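Local coordinates for protein congerin-2 (Conger myriaster, PDB 1IS3) that binds beta-galactosides such as lactose as a homodimeric galectin of the conger eel, although its physiological role is not yet known, at residues A[52-56]-A[57-61]. Residues are numbered along the deposited sequence; the frame is centred on the assembly and turned at random.
Sequences GADQN and VLVLN. With GAL (beta-D-galactopyranose), chain B.
Asp-54 meets Val-57 where the loop turns into the strand: its CB lies 3.5 Å from Val-57 CG1, the two side chains crossing at a slant. That methyl reaches the aspartate because it sits between the backbone N and the carbonyl carbon of Val-57 (chi1 60°). The carboxylate itself is held from beyond the loop, OD2 by a salt bridge to Arg-48 and OD1 by another to Arg-74, which probably keeps it ionised and fixes its rotation. Past Gln-55, the chain bends at Asn-56, whose backbone adopts a left-handed conformation (phi 56°); Asn-56 and Val-57 together sit opposite Arg-48 of strand 40-48, a G1 beta bulge where the strand begins. Further along, Val-59 and Asn-61 look onto the galactose. Val-59 CG1 approaches O6 of the sugar at 4.1 Å, while Asn-61 ND2 donates a nearly straight hydrogen bond to it, 2.8 Å long at 173°. Arg-112 NH2 hydrogen-bonds Asn-61 OD1, and the carbonyl of Gln-70 accepts a second bond from ND2, so the amide is gripped at both ends. The bulge leads the strand, which runs antiparallel between 40-48 and 68-75, into the galactoside-binding site of the galectin beta-sandwich.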
loop_
_atom_site.group_PDB
_atom_site.type_symbol
_atom_site.label_atom_id
_atom_site.label_comp_id
_atom_site.label_asym_id
_atom_site.label_seq_id
_atom_site.Cartn_x
_atom_site.Cartn_y
_atom_site.Cartn_z
ATOM N N GLY A 52 18.183 20.822 -12.355
ATOM C CA GLY A 52 18.540 22.241 -12.416
ATOM C C GLY A 52 19.931 22.401 -11.831
ATOM O O GLY A 52 20.830 21.640 -12.198
ATOM N N ALA A 53 20.105 23.312 -10.882
ATOM C CA ALA A 53 21.379 23.473 -10.208
ATOM C C ALA A 53 21.525 22.536 -9.030
ATOM O O ALA A 53 22.553 22.584 -8.366
ATOM C CB ALA A 53 21.557 24.863 -9.633
ATOM N N ASP A 54 20.522 21.726 -8.682
ATOM C CA ASP A 54 20.586 20.825 -7.541
ATOM C C ASP A 54 21.203 19.480 -7.867
ATOM O O ASP A 54 20.747 18.780 -8.786
ATOM C CB ASP A 54 19.184 20.607 -7.004
ATOM C CG ASP A 54 18.657 21.822 -6.266
ATOM O OD1 ASP A 54 19.448 22.462 -5.575
ATOM O OD2 ASP A 54 17.476 22.122 -6.343
ATOM N N GLN A 55 22.245 19.114 -7.120
ATOM C CA GLN A 55 22.926 17.833 -7.313
ATOM C C GLN A 55 23.197 17.284 -5.929
ATOM O O GLN A 55 23.797 17.947 -5.074
ATOM C CB GLN A 55 24.258 18.001 -8.074
ATOM C CG GLN A 55 24.152 18.425 -9.563
ATOM C CD GLN A 55 25.497 18.938 -10.074
ATOM O OE1 GLN A 55 26.539 18.323 -9.779
ATOM N NE2 GLN A 55 25.580 20.063 -10.797
ATOM N N ASN A 56 22.651 16.080 -5.698
ATOM C CA ASN A 56 22.766 15.319 -4.459
ATOM C C ASN A 56 22.285 16.117 -3.237
ATOM O O ASN A 56 22.962 16.377 -2.224
ATOM C CB ASN A 56 24.243 14.822 -4.264
ATOM C CG ASN A 56 24.734 14.073 -5.498
ATOM O OD1 ASN A 56 24.055 13.218 -6.076
ATOM N ND2 ASN A 56 25.873 14.475 -6.063
ATOM N N VAL A 57 21.006 16.503 -3.320
ATOM C CA VAL A 57 20.369 17.254 -2.235
ATOM C C VAL A 57 18.953 16.713 -2.033
ATOM O O VAL A 57 18.331 16.181 -2.976
ATOM C CB VAL A 57 20.406 18.800 -2.625
ATOM C CG1 VAL A 57 19.677 19.048 -3.895
ATOM C CG2 VAL A 57 19.753 19.645 -1.542
ATOM N N LEU A 58 18.499 16.790 -0.780
ATOM C CA LEU A 58 17.117 16.498 -0.468
ATOM C C LEU A 58 16.370 17.819 -0.398
ATOM O O LEU A 58 16.888 18.781 0.171
ATOM C CB LEU A 58 16.927 15.785 0.889
ATOM C CG LEU A 58 17.338 14.308 1.022
ATOM C CD1 LEU A 58 17.054 13.863 2.475
ATOM C CD2 LEU A 58 16.592 13.430 0.041
ATOM N N VAL A 59 15.178 17.902 -0.973
ATOM C CA VAL A 59 14.368 19.105 -0.882
ATOM C C VAL A 59 13.009 18.674 -0.314
ATOM O O VAL A 59 12.368 17.742 -0.846
ATOM C CB VAL A 59 14.207 19.737 -2.290
ATOM C CG1 VAL A 59 13.267 20.955 -2.246
ATOM C CG2 VAL A 59 15.589 20.194 -2.790
ATOM N N LEU A 60 12.561 19.322 0.765
ATOM C CA LEU A 60 11.287 19.015 1.403
ATOM C C LEU A 60 10.316 20.194 1.295
ATOM O O LEU A 60 10.725 21.365 1.418
ATOM C CB LEU A 60 11.512 18.674 2.874
ATOM C CG LEU A 60 12.298 17.369 3.029
ATOM C CD1 LEU A 60 13.780 17.692 3.168
ATOM C CD2 LEU A 60 11.770 16.606 4.213
ATOM N N ASN A 61 9.043 19.914 1.035
ATOM C CA ASN A 61 8.054 20.973 0.913
ATOM C C ASN A 61 6.627 20.441 1.020
ATOM O O ASN A 61 6.432 19.223 1.136
ATOM C CB ASN A 61 8.252 21.694 -0.435
ATOM C CG ASN A 61 7.819 23.172 -0.462
ATOM O OD1 ASN A 61 7.123 23.662 0.416
ATOM N ND2 ASN A 61 8.170 23.926 -1.483
HETATM C C1 GAL B . 10.159 22.486 -7.540
HETATM C C2 GAL B . 9.809 21.235 -8.334
HETATM C C3 GAL B . 8.617 20.519 -7.715
HETATM C C4 GAL B . 8.874 20.256 -6.228
HETATM C C5 GAL B . 9.221 21.571 -5.544
HETATM C C6 GAL B . 9.528 21.399 -4.081
HETATM O O2 GAL B . 9.499 21.596 -9.666
HETATM O O3 GAL B . 8.394 19.294 -8.395
HETATM O O4 GAL B . 9.937 19.325 -6.058
HETATM O O5 GAL B . 10.381 22.161 -6.160
HETATM O O6 GAL B . 9.769 22.653 -3.468
#